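Local coordinates for protein VESB protease (Vibrio cholerae, PDB 4LK4) that is an extracellular serine protease of the trypsin family that probably cleaves peptide bonds within protein chains, at residues V29-D34 and I84-I89; S166-Q169 and G175-S178; V303-A306 and S310-V313; V317-Q320 and Q324-Y327. The protein carries 1 engineered substitution. All coordinates share one frame; numbering follows the deposited sequence.

In the fold
Contacts 1 and 2 belong to the trypsin-like part, on opposite sides of the centre of the whole chain, their own centres about 35 Å apart. Contacts 3 and 4 share strand 310-319 of the Ig-like part, their centres about 26 Å apart. Both Ig-like contacts are buried and mostly apolar: a leucine against a disulfide sulfur in contact 3, two tyrosines against valine and alanine in contact 4, with one weak polar bond at its outer end. The trypsin-like pair is only partly buried and more polar. In contact 1 an arginine reaches past the start of strand 66-70 to a backbone carbonyl, whereas in contact 2 waters join a helix glutamine to the following loop.

Contact 1 of 4, residues V29-D34 and I84-I89; sequences VKRGAD and IAAQKI
Arg31 and Ala85 bring the two backbones nearest, with 7.5 Å from CA to CA, a spacing too wide for paired strands and one that a long side chain has to bridge. Arg31 does so. Its CG is anti to the backbone N (chi1 -171°), and the chain runs on extended until it bends at chi3 (-53°), which brings the guanidinium over Ala85. The methyl CB of Ala85 sits against one face of the group, offset toward its rim, and is 3.6 Å from Arg31 NH2. The same NH2 meets Ala86 O near the guanidinium plane at 2.8 Å, but the N-H points well off the line to the oxygen (126°) and the bond is weak. A stronger partner for NH2 is the carbonyl of Val66. NH2 thus serves two backbone carbonyls, while NE has a long, weak ion pair with Asp67. Residues Lys30 to Ala33 form a type II beta turn, closed by Ala33 N to Lys30 O at 3.3 Å, with Gly32 taking its positive-phi position. The turn leads to Asp34, at the N-cap of helix 35-38; its OD2 accepts the backbone N of Gln37. On the other segment, Gln87 and Lys88 form a classic beta bulge opposite Glu108. Strand 66-70 lies between the two segments in the first of the two beta barrels of the trypsin fold, bonded to Val29 and to Ile84, and Arg31 spans its beginning; strand 105-109 flanks 84-89 on the far side.

Contact 2 of 4, residues S166-Q169 and G175-S178; sequences SLCQ and GISS
Gln169 lays its extended side chain along the backbone of Ile176 to Ser178, with CG 3.3 Å from Ile176 O and the amide beside Ser178 CB. OE1 stays 3.6 Å from Ser178 N, and a water fills the role of link: it donates to Gln169 OE1 at 3.0 Å and accepts from Ser178 N at 3.2 Å. A second water donates to the same OE1 and makes a weak bond with Ser178 OG, so the amide oxygen is held by two waters. Deeper in, the contact turns apolar. Ile176 CG2 packs 3.8 Å from Cys168 SG and also meets the CA of Gln169, lying against the base of the helix residue rather than its end. Ser177 faces away, its OG bonded to the N of Asp179 and its carbonyl to the amide of Gln165. In the second barrel of the trypsin fold, helix 165-172 is the helix between barrel strands 156-162 and 184-189, and the disulfide from Cys168 to Cys186 ties it to the latter. Segment 175-178 is part of the loop between helix and strand; Ile176 touches the helix and also Trp217, just beyond strand 211-216.

Contact 3 of 4, residues V303-A306 and S310-V313; sequences VTLA and SCSV
Leu305 and Ser310 are the residues of closest backbone approach, 6.7 Å between CA atoms, yet the two segments do not pair as strands. Strand 304-305 hydrogen-bonds to strand 278-283, and segment 310-313 hydrogen-bonds to strand 262-272. Val303 leaves helix 298-302 with a positive phi, and three residues later the chain turns back toward Ser310. Leu305 carries the contact. A chi1 of -69° sets its CG beside the backbone N, and both methyls reach the second segment: CD1 meets Cys311 SG at 3.7 Å, while CD2 lies 4.0 Å from Ser310 O and 4.1 Å from Cys311 CB. Both methyls lie against one side of the strand start, CD1 nearer the sulfur and CD2 nearer the Ser310 carbonyl. That sulfur is joined to Cys299 in a disulfide that fastens helix 298-302 to strand 310-319. The Ser310 carbonyl, though touched by a methyl, is taken up by Lys302 NZ, and Ser310 OG turns away to Thr271. The contact is therefore dispersive: the leucine, buried like Cys311, probably helps to keep the disulfide from solvent, and the polar groups nearby find their partners elsewhere.

Contact 4 of 4, residues V317-Q320 and Q324-Y327; sequences VDAQ and QYQY
Val317 is the apolar centre, its CG1 mainly on one tyrosine and its CG2 on another: CG1 lies 3.7 Å from Tyr325 CD2, and CG2 lies 3.8 Å from Tyr327 CD2. This is the inside of the Ig-like beta sandwich, where strand 310-319 of one sheet faces strand 324-335 of the other. Their short segments run nearly antiparallel (165°), with axes 9.6 Å apart, the separation of packed sheets rather than of hydrogen-bonded neighbours. Against Tyr327, the CG2 methyl comes in at the ring edge, close to its plane. Against Tyr325, CG1 arrives obliquely, and the edge of that ring also receives Tyr327 CE2, so the three side chains are in mutual contact. Farther along, Ala319 CB touches Tyr325 CE1 at 3.6 Å. The first torsion of Tyr325 (chi1 -67°) aims the ring across the gap, and its phenol end reaches the close of strand 310-319. There the contact turns polar. The better partner of the hydroxyl is the backbone N of His321, while Arg323 makes a cation-pi contact with the ring. Outermost, Gln320 NE2 folds back onto Ala319 O in a weak bond of 3.4 Å, and Gln320 N approaches Tyr325 OH at 3.3 Å with an N-H...O angle of 121°, a weak bond.

Contact 1 of 4, residues V29-D34 and I84-I89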
loop_
_atom_site.group_PDB
_atom_site.type_symbol
_atom_site.label_atom_id
_atom_site.label_comp_id
_atom_site.label_asym_id
_atom_site.label_seq_id
_atom_site.Cartn_x
_atom_site.Cartn_y
_atom_site.Cartn_z
ATOM N N VAL A 29 13.419 -1.980 -2.884
ATOM C CA VAL A 29 14.485 -2.789 -3.447
ATOM C C VAL A 29 14.525 -4.118 -2.752
ATOM O O VAL A 29 14.177 -4.213 -1.578
ATOM C CB VAL A 29 15.848 -2.079 -3.391
ATOM C CG1 VAL A 29 15.693 -0.630 -3.840
ATOM C CG2 VAL A 29 16.417 -2.090 -2.009
ATOM N N LYS A 30 14.957 -5.128 -3.496
ATOM C CA LYS A 30 15.040 -6.470 -3.011
ATOM C C LYS A 30 16.068 -6.524 -1.899
ATOM O O LYS A 30 17.156 -5.979 -2.036
ATOM C CB LYS A 30 15.412 -7.421 -4.150
ATOM C CG LYS A 30 15.657 -8.856 -3.691
ATOM C CD LYS A 30 15.501 -9.850 -4.836
ATOM C CE LYS A 30 15.935 -11.255 -4.417
ATOM N NZ LYS A 30 17.391 -11.429 -4.712
ATOM N N ARG A 31 15.711 -7.192 -0.796
ATOM C CA ARG A 31 16.590 -7.287 0.344
ATOM C C ARG A 31 17.846 -8.069 0.023
ATOM O O ARG A 31 17.786 -9.120 -0.619
ATOM C CB ARG A 31 15.890 -7.954 1.533
ATOM C CG ARG A 31 16.739 -7.841 2.803
ATOM C CD ARG A 31 15.995 -8.189 4.055
ATOM N NE ARG A 31 14.751 -7.456 4.200
ATOM C CZ ARG A 31 13.868 -7.696 5.168
ATOM N NH1 ARG A 31 14.101 -8.651 6.052
ATOM N NH2 ARG A 31 12.743 -7.006 5.239
ATOM N N GLY A 32 18.981 -7.557 0.503
ATOM C CA GLY A 32 20.287 -8.207 0.312
ATOM C C GLY A 32 20.902 -7.902 -1.047
ATOM O O GLY A 32 22.010 -8.336 -1.336
ATOM N N ALA A 33 20.191 -7.172 -1.901
ATOM C CA ALA A 33 20.734 -6.833 -3.204
ATOM C C ALA A 33 21.215 -5.355 -3.332
ATOM O O ALA A 33 20.836 -4.468 -2.570
ATOM C CB ALA A 33 19.723 -7.156 -4.271
ATOM N N ASP A 34 22.107 -5.142 -4.288
ATOM C CA ASP A 34 22.544 -3.819 -4.694
ATOM C C ASP A 34 21.290 -2.989 -5.031
ATOM O O ASP A 34 20.344 -3.483 -5.642
ATOM C CB ASP A 34 23.508 -3.941 -5.895
ATOM C CG ASP A 34 23.775 -2.612 -6.559
ATOM O OD1 ASP A 34 24.703 -1.930 -6.100
ATOM O OD2 ASP A 34 23.028 -2.207 -7.495
ATOM N N ILE A 84 16.097 0.907 4.777
ATOM C CA ILE A 84 15.456 0.303 5.944
ATOM C C ILE A 84 14.667 -0.962 5.548
ATOM O O ILE A 84 13.988 -0.997 4.527
ATOM C CB ILE A 84 14.473 1.299 6.572
ATOM C CG1 ILE A 84 15.176 2.616 6.862
ATOM C CG2 ILE A 84 13.880 0.755 7.867
ATOM C CD1 ILE A 84 14.279 3.597 7.582
ATOM N N ALA A 85 14.701 -1.981 6.385
ATOM C CA ALA A 85 13.943 -3.203 6.086
ATOM C C ALA A 85 12.436 -3.037 6.264
ATOM O O ALA A 85 11.967 -2.325 7.154
ATOM C CB ALA A 85 14.425 -4.363 6.949
ATOM N N ALA A 86 11.688 -3.717 5.409
ATOM C CA ALA A 86 10.265 -3.823 5.584
ATOM C C ALA A 86 10.016 -4.868 6.670
ATOM O O ALA A 86 10.766 -5.854 6.776
ATOM C CB ALA A 86 9.625 -4.236 4.283
ATOM N N GLN A 87 9.012 -4.654 7.510
ATOM C CA GLN A 87 8.629 -5.717 8.421
ATOM C C GLN A 87 7.196 -6.178 8.218
ATOM O O GLN A 87 6.925 -7.363 8.410
ATOM C CB GLN A 87 8.925 -5.373 9.887
ATOM C CG GLN A 87 7.859 -4.587 10.618
ATOM C CD GLN A 87 8.215 -4.356 12.084
ATOM O OE1 GLN A 87 9.245 -4.842 12.573
ATOM N NE2 GLN A 87 7.360 -3.602 12.791
ATOM N N LYS A 88 6.284 -5.292 7.820
ATOM C CA LYS A 88 4.943 -5.727 7.421
ATOM C C LYS A 88 4.435 -5.024 6.168
ATOM O O LYS A 88 4.781 -3.884 5.877
ATOM C CB LYS A 88 3.949 -5.518 8.581
ATOM C CG LYS A 88 4.181 -6.405 9.805
ATOM C CD LYS A 88 3.497 -7.758 9.654
ATOM C CE LYS A 88 4.066 -8.878 10.553
ATOM N NZ LYS A 88 4.549 -8.452 11.892
ATOM N N ILE A 89 3.582 -5.716 5.442
ATOM C CA ILE A 89 2.891 -5.182 4.305
ATOM C C ILE A 89 1.368 -5.291 4.528
ATOM O O ILE A 89 0.871 -6.330 4.941
ATOM C CB ILE A 89 3.359 -5.886 3.022
ATOM C CG1 ILE A 89 4.798 -5.427 2.713
ATOM C CG2 ILE A 89 2.486 -5.488 1.830
ATOM C CD1 ILE A 89 5.469 -6.110 1.533
#

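Contact 2 of 4, residues S166-Q169 and G175-S178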
loop_
_atom_site.group_PDB
_atom_site.type_symbol
_atom_site.label_atom_id
_atom_site.label_comp_id
_atom_site.label_asym_id
_atom_site.label_seq_id
_atom_site.Cartn_x
_atom_site.Cartn_y
_atom_site.Cartn_z
ATOM N N SER A 166 -14.767 10.499 -17.226
ATOM C CA SER A 166 -15.613 9.702 -18.152
ATOM C C SER A 166 -14.748 9.172 -19.319
ATOM O O SER A 166 -14.971 8.068 -19.828
ATOM C CB SER A 166 -16.824 10.494 -18.663
ATOM O OG SER A 166 -16.397 11.595 -19.439
ATOM N N LEU A 167 -13.731 9.953 -19.694
ATOM C CA LEU A 167 -12.821 9.565 -20.775
ATOM C C LEU A 167 -11.835 8.476 -20.401
ATOM O O LEU A 167 -11.555 7.558 -21.182
ATOM C CB LEU A 167 -12.047 10.770 -21.221
ATOM C CG LEU A 167 -11.742 10.771 -22.698
ATOM C CD1 LEU A 167 -12.982 10.454 -23.536
ATOM C CD2 LEU A 167 -11.163 12.156 -23.029
ATOM N N CYS A 168 -11.312 8.596 -19.192
ATOM C CA CYS A 168 -10.453 7.598 -18.594
ATOM C C CYS A 168 -11.113 6.231 -18.683
ATOM O O CYS A 168 -10.479 5.231 -19.039
ATOM C CB CYS A 168 -10.224 8.012 -17.149
ATOM S SG CYS A 168 -9.149 6.977 -16.174
ATOM N N GLN A 169 -12.406 6.191 -18.400
ATOM C CA GLN A 169 -13.106 4.929 -18.378
ATOM C C GLN A 169 -13.235 4.328 -19.756
ATOM O O GLN A 169 -13.063 3.118 -19.944
ATOM C CB GLN A 169 -14.489 5.072 -17.790
ATOM C CG GLN A 169 -15.263 3.773 -17.886
ATOM C CD GLN A 169 -16.719 4.019 -17.768
ATOM O OE1 GLN A 169 -17.367 3.531 -16.836
ATOM N NE2 GLN A 169 -17.254 4.821 -18.687
ATOM N N GLY A 175 -12.404 -1.868 -15.499
ATOM C CA GLY A 175 -13.200 -1.625 -14.295
ATOM C C GLY A 175 -13.060 -0.241 -13.689
ATOM O O GLY A 175 -13.423 -0.040 -12.528
ATOM N N ILE A 176 -12.551 0.708 -14.480
ATOM C CA ILE A 176 -12.423 2.092 -14.077
ATOM C C ILE A 176 -13.808 2.695 -14.086
ATOM O O ILE A 176 -14.604 2.430 -14.989
ATOM C CB ILE A 176 -11.505 2.869 -15.045
ATOM C CG1 ILE A 176 -10.053 2.419 -14.857
ATOM C CG2 ILE A 176 -11.613 4.373 -14.819
ATOM C CD1 ILE A 176 -9.168 2.735 -16.037
ATOM N N SER A 177 -14.092 3.515 -13.091
ATOM C CA SER A 177 -15.402 4.113 -12.987
ATOM C C SER A 177 -15.385 5.452 -13.693
ATOM O O SER A 177 -14.347 6.086 -13.828
ATOM C CB SER A 177 -15.821 4.267 -11.521
ATOM O OG SER A 177 -17.047 4.969 -11.409
ATOM N N SER A 178 -16.543 5.866 -14.175
ATOM C CA SER A 178 -16.684 7.185 -14.746
ATOM C C SER A 178 -16.837 8.217 -13.620
ATOM O O SER A 178 -16.672 9.406 -13.854
ATOM C CB SER A 178 -17.892 7.228 -15.670
ATOM O OG SER A 178 -19.076 7.139 -14.912
HETATM O O HOH W 1 -18.990 3.796 -14.286
HETATM O O HOH W 2 -20.022 4.680 -17.024
#

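Contact 3 of 4, residues V303-A306 and S310-V313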
loop_
_atom_site.group_PDB
_atom_site.type_symbol
_atom_site.label_atom_id
_atom_site.label_comp_id
_atom_site.label_asym_id
_atom_site.label_seq_id
_atom_site.Cartn_x
_atom_site.Cartn_y
_atom_site.Cartn_z
ATOM N N VAL A 303 -5.955 -9.274 26.927
ATOM C CA VAL A 303 -6.936 -8.158 26.943
ATOM C C VAL A 303 -6.329 -6.780 26.711
ATOM O O VAL A 303 -6.709 -6.088 25.770
ATOM C CB VAL A 303 -7.776 -8.123 28.226
ATOM C CG1 VAL A 303 -8.842 -7.055 28.127
ATOM C CG2 VAL A 303 -8.423 -9.473 28.445
ATOM N N THR A 304 -5.399 -6.381 27.575
ATOM C CA THR A 304 -4.703 -5.089 27.454
ATOM C C THR A 304 -3.282 -5.262 26.912
ATOM O O THR A 304 -2.571 -6.201 27.277
ATOM C CB THR A 304 -4.705 -4.334 28.813
ATOM O OG1 THR A 304 -5.837 -3.455 28.851
ATOM C CG2 THR A 304 -3.432 -3.493 29.032
ATOM N N LEU A 305 -2.892 -4.331 26.045
ATOM C CA LEU A 305 -1.610 -4.362 25.332
ATOM C C LEU A 305 -0.872 -3.056 25.525
ATOM O O LEU A 305 -1.263 -2.033 24.980
ATOM C CB LEU A 305 -1.819 -4.567 23.828
ATOM C CG LEU A 305 -2.338 -5.927 23.361
ATOM C CD1 LEU A 305 -2.284 -6.015 21.843
ATOM C CD2 LEU A 305 -1.531 -7.054 23.993
ATOM N N ALA A 306 0.187 -3.107 26.318
ATOM C CA ALA A 306 1.014 -1.943 26.567
ATOM C C ALA A 306 1.898 -1.738 25.339
ATOM O O ALA A 306 1.798 -2.485 24.373
ATOM C CB ALA A 306 1.850 -2.159 27.825
ATOM N N SER A 310 2.330 -7.909 22.427
ATOM C CA SER A 310 1.714 -8.686 21.363
ATOM C C SER A 310 0.698 -9.644 21.946
ATOM O O SER A 310 0.838 -10.105 23.070
ATOM C CB SER A 310 2.771 -9.544 20.670
ATOM O OG SER A 310 3.565 -8.776 19.803
ATOM N N CYS A 311 -0.314 -9.954 21.155
ATOM C CA CYS A 311 -1.190 -11.065 21.443
ATOM C C CYS A 311 -1.469 -11.730 20.130
ATOM O O CYS A 311 -1.396 -11.101 19.081
ATOM C CB CYS A 311 -2.499 -10.625 22.114
ATOM S SG CYS A 311 -3.496 -9.440 21.184
ATOM N N SER A 312 -1.776 -13.010 20.195
ATOM C CA SER A 312 -1.950 -13.803 19.009
ATOM C C SER A 312 -3.272 -14.506 19.068
ATOM O O SER A 312 -3.822 -14.755 20.144
ATOM C CB SER A 312 -0.820 -14.820 18.881
ATOM O OG SER A 312 0.440 -14.164 18.888
ATOM N N VAL A 313 -3.766 -14.832 17.891
ATOM C CA VAL A 313 -4.997 -15.540 17.725
ATOM C C VAL A 313 -4.700 -16.667 16.765
ATOM O O VAL A 313 -3.952 -16.482 15.803
ATOM C CB VAL A 313 -6.026 -14.593 17.107
ATOM C CG1 VAL A 313 -7.188 -15.366 16.518
ATOM C CG2 VAL A 313 -6.517 -13.604 18.153
#

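Contact 4 of 4, residues V317-Q320 and Q324-Y327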
loop_
_atom_site.group_PDB
_atom_site.type_symbol
_atom_site.label_atom_id
_atom_site.label_comp_id
_atom_site.label_asym_id
_atom_site.label_seq_id
_atom_site.Cartn_x
_atom_site.Cartn_y
_atom_site.Cartn_z
ATOM N N VAL A 317 -9.842 -23.420 9.604
ATOM C CA VAL A 317 -10.852 -23.627 8.589
ATOM C C VAL A 317 -10.936 -25.114 8.331
ATOM O O VAL A 317 -9.936 -25.750 8.006
ATOM C CB VAL A 317 -10.503 -22.912 7.270
ATOM C CG1 VAL A 317 -11.471 -23.329 6.167
ATOM C CG2 VAL A 317 -10.533 -21.409 7.465
ATOM N N ASP A 318 -12.139 -25.654 8.480
ATOM C CA ASP A 318 -12.423 -27.050 8.193
ATOM C C ASP A 318 -12.915 -27.069 6.756
ATOM O O ASP A 318 -14.099 -26.872 6.487
ATOM C CB ASP A 318 -13.483 -27.591 9.169
ATOM C CG ASP A 318 -13.676 -29.102 9.071
ATOM O OD1 ASP A 318 -12.763 -29.800 8.572
ATOM O OD2 ASP A 318 -14.735 -29.598 9.521
ATOM N N ALA A 319 -11.981 -27.245 5.831
ATOM C CA ALA A 319 -12.305 -27.283 4.416
ATOM C C ALA A 319 -12.740 -28.686 4.048
ATOM O O ALA A 319 -11.913 -29.605 3.972
ATOM C CB ALA A 319 -11.107 -26.875 3.584
ATOM N N GLN A 320 -14.040 -28.849 3.842
ATOM C CA GLN A 320 -14.605 -30.146 3.506
ATOM C C GLN A 320 -15.180 -30.176 2.088
ATOM O O GLN A 320 -15.580 -31.238 1.623
ATOM C CB GLN A 320 -15.662 -30.530 4.545
ATOM C CG GLN A 320 -15.089 -30.766 5.942
ATOM C CD GLN A 320 -14.284 -32.071 6.066
ATOM O OE1 GLN A 320 -14.859 -33.171 6.111
ATOM N NE2 GLN A 320 -12.952 -31.953 6.144
ATOM N N GLN A 324 -12.822 -22.113 -3.176
ATOM C CA GLN A 324 -11.965 -21.109 -2.583
ATOM C C GLN A 324 -12.509 -20.657 -1.248
ATOM O O GLN A 324 -13.664 -20.273 -1.143
ATOM C CB GLN A 324 -11.903 -19.899 -3.473
ATOM C CG GLN A 324 -11.534 -20.215 -4.903
ATOM C CD GLN A 324 -10.983 -18.990 -5.613
ATOM O OE1 GLN A 324 -9.996 -18.381 -5.165
ATOM N NE2 GLN A 324 -11.633 -18.605 -6.711
ATOM N N TYR A 325 -11.664 -20.682 -0.235
ATOM C CA TYR A 325 -12.030 -20.172 1.067
ATOM C C TYR A 325 -11.316 -18.851 1.260
ATOM O O TYR A 325 -10.112 -18.756 1.056
ATOM C CB TYR A 325 -11.626 -21.156 2.176
ATOM C CG TYR A 325 -12.398 -22.449 2.162
ATOM C CD1 TYR A 325 -12.100 -23.462 1.243
ATOM C CD2 TYR A 325 -13.424 -22.681 3.080
ATOM C CE1 TYR A 325 -12.809 -24.656 1.243
ATOM C CE2 TYR A 325 -14.130 -23.879 3.086
ATOM C CZ TYR A 325 -13.820 -24.854 2.165
ATOM O OH TYR A 325 -14.526 -26.023 2.167
ATOM N N GLN A 326 -12.075 -17.831 1.638
ATOM C CA GLN A 326 -11.514 -16.545 1.967
ATOM C C GLN A 326 -12.309 -15.913 3.077
ATOM O O GLN A 326 -13.406 -15.397 2.845
ATOM C CB GLN A 326 -11.526 -15.620 0.756
ATOM C CG GLN A 326 -10.714 -14.352 0.978
ATOM C CD GLN A 326 -10.759 -13.431 -0.216
ATOM O OE1 GLN A 326 -9.822 -13.395 -1.022
ATOM N NE2 GLN A 326 -11.850 -12.696 -0.351
ATOM N N TYR A 327 -11.751 -15.944 4.284
ATOM C CA TYR A 327 -12.436 -15.384 5.446
ATOM C C TYR A 327 -11.679 -14.215 6.045
ATOM O O TYR A 327 -10.512 -14.335 6.389
ATOM C CB TYR A 327 -12.661 -16.438 6.532
ATOM C CG TYR A 327 -13.506 -17.599 6.113
ATOM C CD1 TYR A 327 -14.762 -17.404 5.551
ATOM C CD2 TYR A 327 -13.075 -18.903 6.311
ATOM C CE1 TYR A 327 -15.564 -18.490 5.193
ATOM C CE2 TYR A 327 -13.865 -19.982 5.950
ATOM C CZ TYR A 327 -15.100 -19.773 5.382
ATOM O OH TYR A 327 -15.879 -20.856 5.024
#